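Local coordinates for protein phosphoribosylglycinamide synthetase (Anaerococcus prevotii, PDB 4DIM) that probably binds ATP and a metal ion as an ATP-grasp ligase, the family to which phosphoribosylglycinamide synthetase belongs, at residues Leu232-Asp236 against Asp237-Lys241; Tyr293-Tyr297 against Tyr298-Ala302; Asp392-Ile395 against Asn396-Ile400. All blocks are in the same frame, centred on the assembly; numbering follows the deposited sequence.

Interaction 1 of 3, residues Leu232-Asp236 against Asp237-Lys241; sequences LDVKD and DIIEK
Val234 and Ile239 meet where the chain turns into a helix, their side chains slanting across one another. The CG2 branch of Val234 does the touching, 3.6 Å from CD1 of Ile239. That methyl stands between the valine's backbone N and carbonyl carbon (chi1 -71° for CG1), which turns it to the helix. Ile238 comes to the same valine along its stem: its CB lies 3.9 Å from Val234 CB, and its CG2 also nears the valine CB and CG2. Val234 therefore sits against two consecutive isoleucines of the first turn. Leu232 adds a looser touch, its CB 4.4 Å from Ile239 CD1.

Lys235 is the N-cap residue. Its carbonyl O receives Ile238 N at 3.1 Å and a weak, longer bond from Ile239 N. The regular helical pattern follows as Glu240 N binds Asp236 O at 3.0 Å with an N-H...O angle of 153°. One turn on, Lys241 NZ forms a salt bridge with Asp237 OD1 at 2.7 Å, on the syn side but well out of the carboxylate plane, and also bonds Asn269 O.

The contact joins the loop after strand 223-230 to the first turn of helix 236-253 within the ATP-grasp family region. Leu232 packs on Tyr194 and Phe196 of strand 194-203, Ile239 on Pro212 of strand 206-219, and Ile238 on Val271 of strand 270-277, all in the eight-stranded antiparallel sheet.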
loop_
_atom_site.group_PDB
_atom_site.type_symbol
_atom_site.label_atom_id
_atom_site.label_comp_id
_atom_site.label_asym_id
_atom_site.label_seq_id
_atom_site.Cartn_x
_atom_site.Cartn_y
_atom_site.Cartn_z
ATOM N N LEU A 232 14.040 -9.018 -0.646
ATOM C CA LEU A 232 14.263 -8.472 -1.994
ATOM C C LEU A 232 15.645 -8.902 -2.459
ATOM O O LEU A 232 16.601 -8.769 -1.692
ATOM C CB LEU A 232 14.140 -6.936 -1.932
ATOM C CG LEU A 232 14.183 -6.214 -3.243
ATOM C CD1 LEU A 232 12.956 -6.566 -4.117
ATOM C CD2 LEU A 232 14.345 -4.723 -3.012
ATOM N N ASP A 233 15.754 -9.459 -3.674
ATOM C CA ASP A 233 17.050 -9.918 -4.176
ATOM C C ASP A 233 17.826 -8.755 -4.814
ATOM O O ASP A 233 17.806 -8.527 -6.041
ATOM C CB ASP A 233 16.931 -11.090 -5.153
ATOM C CG ASP A 233 18.302 -11.638 -5.554
ATOM O OD1 ASP A 233 18.607 -11.646 -6.770
ATOM O OD2 ASP A 233 19.102 -11.982 -4.641
ATOM N N VAL A 234 18.515 -8.023 -3.933
ATOM C CA VAL A 234 19.394 -6.915 -4.284
ATOM C C VAL A 234 20.595 -6.952 -3.361
ATOM O O VAL A 234 20.562 -7.597 -2.305
ATOM C CB VAL A 234 18.667 -5.552 -4.205
ATOM C CG1 VAL A 234 17.658 -5.389 -5.338
ATOM C CG2 VAL A 234 18.005 -5.341 -2.839
ATOM N N LYS A 235 21.629 -6.207 -3.719
ATOM C CA LYS A 235 22.814 -6.078 -2.864
ATOM C C LYS A 235 22.406 -5.331 -1.560
ATOM O O LYS A 235 21.469 -4.529 -1.580
ATOM C CB LYS A 235 23.916 -5.307 -3.581
ATOM C CG LYS A 235 24.401 -5.898 -4.883
ATOM C CD LYS A 235 25.099 -7.203 -4.777
ATOM C CE LYS A 235 26.116 -7.449 -5.860
ATOM N NZ LYS A 235 27.535 -7.258 -5.380
ATOM N N ASP A 236 23.134 -5.535 -0.456
ATOM C CA ASP A 236 22.782 -4.846 0.796
ATOM C C ASP A 236 22.868 -3.299 0.665
ATOM O O ASP A 236 22.193 -2.602 1.415
ATOM C CB ASP A 236 23.677 -5.302 1.957
ATOM C CG ASP A 236 23.662 -6.780 2.341
ATOM O OD1 ASP A 236 22.587 -7.408 2.262
ATOM O OD2 ASP A 236 24.692 -7.266 2.856
ATOM N N ASP A 237 23.673 -2.770 -0.292
ATOM C CA ASP A 237 23.821 -1.342 -0.544
ATOM C C ASP A 237 22.493 -0.699 -1.017
ATOM O O ASP A 237 22.211 0.449 -0.668
ATOM C CB ASP A 237 24.920 -1.116 -1.587
ATOM C CG ASP A 237 25.221 0.346 -1.828
ATOM O OD1 ASP A 237 25.307 0.746 -3.019
ATOM O OD2 ASP A 237 25.291 1.118 -0.825
ATOM N N ILE A 238 21.668 -1.462 -1.755
ATOM C CA ILE A 238 20.358 -1.016 -2.229
ATOM C C ILE A 238 19.394 -1.010 -1.040
ATOM O O ILE A 238 18.581 -0.099 -0.896
ATOM C CB ILE A 238 19.841 -1.932 -3.397
ATOM C CG1 ILE A 238 20.868 -2.057 -4.530
ATOM C CG2 ILE A 238 18.512 -1.427 -3.957
ATOM C CD1 ILE A 238 21.505 -0.729 -4.996
ATOM N N ILE A 239 19.523 -2.004 -0.172
ATOM C CA ILE A 239 18.667 -2.123 1.020
ATOM C C ILE A 239 18.901 -0.891 1.938
ATOM O O ILE A 239 17.953 -0.337 2.465
ATOM C CB ILE A 239 18.935 -3.469 1.774
ATOM C CG1 ILE A 239 18.615 -4.710 0.909
ATOM C CG2 ILE A 239 18.209 -3.529 3.123
ATOM C CD1 ILE A 239 17.111 -5.014 0.626
ATOM N N GLU A 240 20.154 -0.488 2.119
ATOM C CA GLU A 240 20.524 0.652 2.968
ATOM C C GLU A 240 20.191 1.971 2.339
ATOM O O GLU A 240 19.839 2.906 3.049
ATOM C CB GLU A 240 22.009 0.614 3.287
ATOM C CG GLU A 240 22.414 -0.579 4.141
ATOM C CD GLU A 240 21.594 -0.881 5.391
ATOM O OE1 GLU A 240 21.495 0.002 6.281
ATOM O OE2 GLU A 240 21.070 -2.019 5.488
ATOM N N LYS A 241 20.325 2.063 1.010
ATOM C CA LYS A 241 19.919 3.252 0.271
ATOM C C LYS A 241 18.396 3.490 0.407
ATOM O O LYS A 241 17.981 4.633 0.451
ATOM C CB LYS A 241 20.322 3.124 -1.197
ATOM C CG LYS A 241 21.741 3.570 -1.476
ATOM C CD LYS A 241 22.172 3.204 -2.897
ATOM C CE LYS A 241 23.625 3.533 -3.179
ATOM N NZ LYS A 241 24.126 2.772 -4.341
#

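Interaction 2 of 3, residues Tyr293-Tyr297 against Tyr298-Ala302; sequences YGIEY and YKMIA
This contact forms the N-terminus of helix 297-305, entered from helix 285-293 through Gly294, whose phi is positive; a Met-aromatic contact and a salt bridge tie the approach to the first turn. Tyr297 and selenomethionine 300 (Met300) form the Met-aromatic pair. The selenium lies at the edge of the phenol ring, 5.4 Å from its centroid and almost in the ring plane, with CD1 of Tyr297 its nearest ring atom in this pair. Ile301 takes a face instead, placing CD1 over the ring toward its rim, 4.2 Å from Tyr297 CE2. With CG of Tyr297 trans to the backbone N (chi1 -169°), the ring lies beside these two helix side chains. Ile295 crosses Met300 at about a right angle, its CD1 3.6 Å from SE.

Two backbone bonds start the helix: Met300 N to Glu296 O at 3.3 Å, and the shorter Ile301 N to Tyr297 O at 2.9 Å. Tyr297 N is itself held by Glu290 OE2 of the preceding helix, while Tyr298 OH bonds Glu287 OE2. Phe313 and Trp314 of helix 311-314 touch Met300, and Tyr298 and Lys299 reach helix 20-29, so this turn is packed between three helices.

Glu296 and Lys299 run side by side, pointing the same way, and beyond CG both chains are extended. Their aliphatic stems touch along the way, and at the end Lys299 NZ makes its salt bridge to Glu296 OE2 at 2.9 Å, from above the carboxylate plane.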
loop_
_atom_site.group_PDB
_atom_site.type_symbol
_atom_site.label_atom_id
_atom_site.label_comp_id
_atom_site.label_asym_id
_atom_site.label_seq_id
_atom_site.Cartn_x
_atom_site.Cartn_y
_atom_site.Cartn_z
ATOM N N TYR A 293 9.895 -10.248 10.434
ATOM C CA TYR A 293 10.451 -9.897 11.763
ATOM C C TYR A 293 9.983 -10.808 12.897
ATOM O O TYR A 293 10.480 -10.660 14.016
ATOM C CB TYR A 293 10.067 -8.471 12.120
ATOM C CG TYR A 293 10.684 -7.458 11.193
ATOM C CD1 TYR A 293 12.048 -7.217 11.209
ATOM C CD2 TYR A 293 9.907 -6.762 10.272
ATOM C CE1 TYR A 293 12.633 -6.309 10.342
ATOM C CE2 TYR A 293 10.484 -5.863 9.379
ATOM C CZ TYR A 293 11.845 -5.612 9.446
ATOM O OH TYR A 293 12.465 -4.731 8.613
ATOM N N GLY A 294 9.033 -11.709 12.630
ATOM C CA GLY A 294 8.457 -12.576 13.652
ATOM C C GLY A 294 7.714 -11.793 14.716
ATOM O O GLY A 294 7.871 -12.049 15.926
ATOM N N ILE A 295 6.889 -10.846 14.261
ATOM C CA ILE A 295 6.125 -9.956 15.134
ATOM C C ILE A 295 4.621 -10.021 14.816
ATOM O O ILE A 295 4.189 -10.760 13.915
ATOM C CB ILE A 295 6.639 -8.487 14.992
ATOM C CG1 ILE A 295 6.528 -7.986 13.540
ATOM C CG2 ILE A 295 8.043 -8.324 15.542
ATOM C CD1 ILE A 295 6.725 -6.584 13.367
ATOM N N GLU A 296 3.839 -9.267 15.625
ATOM C CA GLU A 296 2.394 -9.020 15.504
ATOM C C GLU A 296 2.225 -7.529 15.155
ATOM O O GLU A 296 2.230 -6.662 16.031
ATOM C CB GLU A 296 1.693 -9.399 16.806
ATOM C CG GLU A 296 1.807 -10.881 17.105
ATOM C CD GLU A 296 1.122 -11.293 18.388
ATOM O OE1 GLU A 296 1.724 -11.121 19.477
ATOM O OE2 GLU A 296 -0.040 -11.754 18.302
ATOM N N TYR A 297 2.183 -7.252 13.860
ATOM C CA TYR A 297 2.194 -5.930 13.273
ATOM C C TYR A 297 0.814 -5.296 13.243
ATOM O O TYR A 297 0.725 -4.107 13.525
ATOM C CB TYR A 297 2.779 -6.058 11.882
ATOM C CG TYR A 297 3.109 -4.756 11.212
ATOM C CD1 TYR A 297 3.918 -3.817 11.836
ATOM C CD2 TYR A 297 2.739 -4.519 9.893
ATOM C CE1 TYR A 297 4.308 -2.651 11.181
ATOM C CE2 TYR A 297 3.074 -3.337 9.252
ATOM C CZ TYR A 297 3.884 -2.414 9.886
ATOM O OH TYR A 297 4.292 -1.283 9.228
ATOM N N TYR A 298 -0.282 -6.064 13.030
ATOM C CA TYR A 298 -1.615 -5.483 13.208
ATOM C C TYR A 298 -1.833 -5.058 14.625
ATOM O O TYR A 298 -2.640 -4.166 14.841
ATOM C CB TYR A 298 -2.736 -6.423 12.820
ATOM C CG TYR A 298 -2.845 -6.727 11.334
ATOM C CD1 TYR A 298 -3.274 -5.755 10.429
ATOM C CD2 TYR A 298 -2.568 -8.002 10.836
ATOM C CE1 TYR A 298 -3.399 -6.043 9.072
ATOM C CE2 TYR A 298 -2.664 -8.287 9.483
ATOM C CZ TYR A 298 -3.163 -7.334 8.618
ATOM O OH TYR A 298 -3.395 -7.714 7.318
ATOM N N LYS A 299 -1.186 -5.715 15.594
ATOM C CA LYS A 299 -1.307 -5.378 17.012
ATOM C C LYS A 299 -0.555 -4.123 17.307
ATOM O O LYS A 299 -1.010 -3.352 18.127
ATOM C CB LYS A 299 -0.824 -6.518 17.917
ATOM C CG LYS A 299 -1.844 -7.630 17.992
ATOM C CD LYS A 299 -1.506 -8.648 19.018
ATOM C CE LYS A 299 -2.566 -9.714 19.037
ATOM N NZ LYS A 299 -2.233 -10.820 19.961
HETATM N N MSE A 300 0.570 -3.894 16.612
HETATM C CA MSE A 300 1.375 -2.670 16.739
HETATM C C MSE A 300 0.585 -1.507 16.186
HETATM O O MSE A 300 0.549 -0.435 16.799
HETATM C CB MSE A 300 2.724 -2.791 15.991
HETATM C CG MSE A 300 3.732 -3.669 16.696
HETATM SE SE MSE A 300 5.233 -4.167 15.642
HETATM C CE MSE A 300 5.929 -2.374 15.425
ATOM N N ILE A 301 -0.133 -1.751 15.070
ATOM C CA ILE A 301 -0.980 -0.723 14.451
ATOM C C ILE A 301 -2.155 -0.361 15.377
ATOM O O ILE A 301 -2.388 0.817 15.631
ATOM C CB ILE A 301 -1.458 -1.201 13.075
ATOM C CG1 ILE A 301 -0.270 -1.256 12.098
ATOM C CG2 ILE A 301 -2.574 -0.298 12.533
ATOM C CD1 ILE A 301 -0.562 -1.976 10.819
ATOM N N ALA A 302 -2.888 -1.361 15.843
ATOM C CA ALA A 302 -4.081 -1.173 16.686
ATOM C C ALA A 302 -3.747 -0.574 18.030
ATOM O O ALA A 302 -4.468 0.299 18.494
ATOM C CB ALA A 302 -4.789 -2.512 16.905
#

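Interaction 3 of 3, residues Asp392-Ile395 against Asn396-Ile400; sequences DVII and NNINI
Asn397 reaches back to the last turn of the helix with both of its nitrogens. Its side-chain ND2 donates to Val393 O at 2.7 Å, with an N-H...O angle of 161° and the acceptor close to the plane of the amide. Its backbone N donates to Ile394 O at 2.8 Å. Two successive carbonyls of the last turn are thus engaged by one residue. CG of Asn397 stands opposite its own carbonyl carbon and beside its backbone N (chi1 -78°), which carries the amide back over the helix; there it lies alongside Val393, ND2 being 3.9 Å from Val393 CG1.

Asn396 N gives Asp392 O a weak bond at 3.4 Å. The chain then reverses in a type I beta turn from Ile395 to Ile398, closed by Ile398 N to Ile395 O at 3.1 Å. The turn brings Ile398 back against the helix end: its CG1 is 3.5 Å from Ile394 O and 4.5 Å from Ile394 CG2, a loose apolar touch.

A second shell holds these groups in place. Asn345 ND2 bonds Ile394 O as well, giving that carbonyl a second donor, and Ser344 OG makes a weak bond to Asn397 OD1 on the far end of the amide.

The contact is thus a helix C-terminus that passes through a type I turn into a strand. Strand 398-402 lies beside strand 336-343 as the outer strand of a small antiparallel sheet, and Ile394 of helix 384-395 packs on strands 351-356 and 375-381 of the large sheet.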
loop_
_atom_site.group_PDB
_atom_site.type_symbol
_atom_site.label_atom_id
_atom_site.label_comp_id
_atom_site.label_asym_id
_atom_site.label_seq_id
_atom_site.Cartn_x
_atom_site.Cartn_y
_atom_site.Cartn_z
ATOM N N ASP A 392 4.354 -23.492 -5.696
ATOM C CA ASP A 392 3.982 -24.227 -6.921
ATOM C C ASP A 392 3.266 -25.528 -6.633
ATOM O O ASP A 392 2.439 -25.940 -7.436
ATOM C CB ASP A 392 5.206 -24.549 -7.763
ATOM C CG ASP A 392 5.844 -23.354 -8.433
ATOM O OD1 ASP A 392 5.293 -22.215 -8.293
ATOM O OD2 ASP A 392 6.912 -23.539 -9.073
ATOM N N VAL A 393 3.604 -26.181 -5.514
ATOM C CA VAL A 393 2.979 -27.430 -5.105
ATOM C C VAL A 393 1.541 -27.158 -4.632
ATOM O O VAL A 393 0.665 -27.985 -4.884
ATOM C CB VAL A 393 3.815 -28.138 -4.005
ATOM C CG1 VAL A 393 3.063 -29.340 -3.429
ATOM C CG2 VAL A 393 5.174 -28.566 -4.540
ATOM N N ILE A 394 1.313 -26.018 -3.932
ATOM C CA ILE A 394 0.011 -25.612 -3.371
ATOM C C ILE A 394 -0.990 -25.401 -4.518
ATOM O O ILE A 394 -1.950 -26.155 -4.627
ATOM C CB ILE A 394 0.166 -24.342 -2.451
ATOM C CG1 ILE A 394 0.992 -24.695 -1.186
ATOM C CG2 ILE A 394 -1.200 -23.738 -2.013
ATOM C CD1 ILE A 394 1.451 -23.442 -0.335
ATOM N N ILE A 395 -0.712 -24.438 -5.394
ATOM C CA ILE A 395 -1.532 -24.090 -6.571
ATOM C C ILE A 395 -1.881 -25.288 -7.448
ATOM O O ILE A 395 -2.980 -25.336 -8.017
ATOM C CB ILE A 395 -0.755 -23.047 -7.426
ATOM C CG1 ILE A 395 -0.786 -21.683 -6.768
ATOM C CG2 ILE A 395 -1.266 -22.962 -8.871
ATOM C CD1 ILE A 395 -2.140 -20.925 -6.897
ATOM N N ASN A 396 -0.905 -26.182 -7.655
ATOM C CA ASN A 396 -1.100 -27.383 -8.482
ATOM C C ASN A 396 -2.064 -28.374 -7.799
ATOM O O ASN A 396 -2.539 -29.286 -8.460
ATOM C CB ASN A 396 0.236 -28.077 -8.809
ATOM C CG ASN A 396 1.144 -27.363 -9.759
ATOM O OD1 ASN A 396 0.890 -26.238 -10.189
ATOM N ND2 ASN A 396 2.208 -28.042 -10.164
ATOM N N ASN A 397 -2.349 -28.187 -6.487
ATOM C CA ASN A 397 -3.300 -28.959 -5.682
ATOM C C ASN A 397 -4.532 -28.114 -5.324
ATOM O O ASN A 397 -5.238 -28.449 -4.374
ATOM C CB ASN A 397 -2.611 -29.490 -4.418
ATOM C CG ASN A 397 -1.732 -30.696 -4.679
ATOM O OD1 ASN A 397 -2.229 -31.818 -4.874
ATOM N ND2 ASN A 397 -0.412 -30.494 -4.752
ATOM N N ILE A 398 -4.825 -27.055 -6.130
ATOM C CA ILE A 398 -6.011 -26.183 -6.010
ATOM C C ILE A 398 -6.808 -26.358 -7.301
ATOM O O ILE A 398 -6.307 -25.959 -8.344
ATOM C CB ILE A 398 -5.689 -24.651 -5.766
ATOM C CG1 ILE A 398 -4.936 -24.351 -4.430
ATOM C CG2 ILE A 398 -6.989 -23.774 -5.896
ATOM C CD1 ILE A 398 -5.371 -25.010 -3.339
ATOM N N ASN A 399 -8.036 -26.911 -7.248
ATOM C CA ASN A 399 -8.871 -27.106 -8.448
ATOM C C ASN A 399 -10.150 -26.269 -8.367
ATOM O O ASN A 399 -10.948 -26.438 -7.444
ATOM C CB ASN A 399 -9.218 -28.588 -8.632
ATOM C CG ASN A 399 -9.677 -28.979 -10.026
ATOM O OD1 ASN A 399 -9.823 -28.145 -10.938
ATOM N ND2 ASN A 399 -9.939 -30.276 -10.220
ATOM N N ILE A 400 -10.345 -25.378 -9.338
ATOM C CA ILE A 400 -11.546 -24.557 -9.415
ATOM C C ILE A 400 -12.508 -25.215 -10.408
ATOM O O ILE A 400 -12.188 -25.321 -11.592
ATOM C CB ILE A 400 -11.202 -23.114 -9.806
ATOM C CG1 ILE A 400 -10.147 -22.501 -8.829
ATOM C CG2 ILE A 400 -12.470 -22.282 -9.798
ATOM C CD1 ILE A 400 -9.405 -21.329 -9.382
#

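How the interactions relate
All three are local contacts at helix ends, set in series along the chain: interactions 1 and 2 at the N-termini of helices 236-253 and 297-305, interaction 3 at the C-terminus of helix 384-395. The eight-stranded antiparallel sheet connects interactions 1 and 3, which pack on different strands of it. Interaction 2 lies mainly among helices, including 20-29, although its Tyr293 meets Phe209 of strand 206-219. The centres of interactions 1 and 2 are about 24 Å apart, with nearest atoms about 8 Å apart. Interaction 3 lies farther out, its centre about 32 Å from that of interaction 1, at the junction of the large sheet and the small three-stranded one.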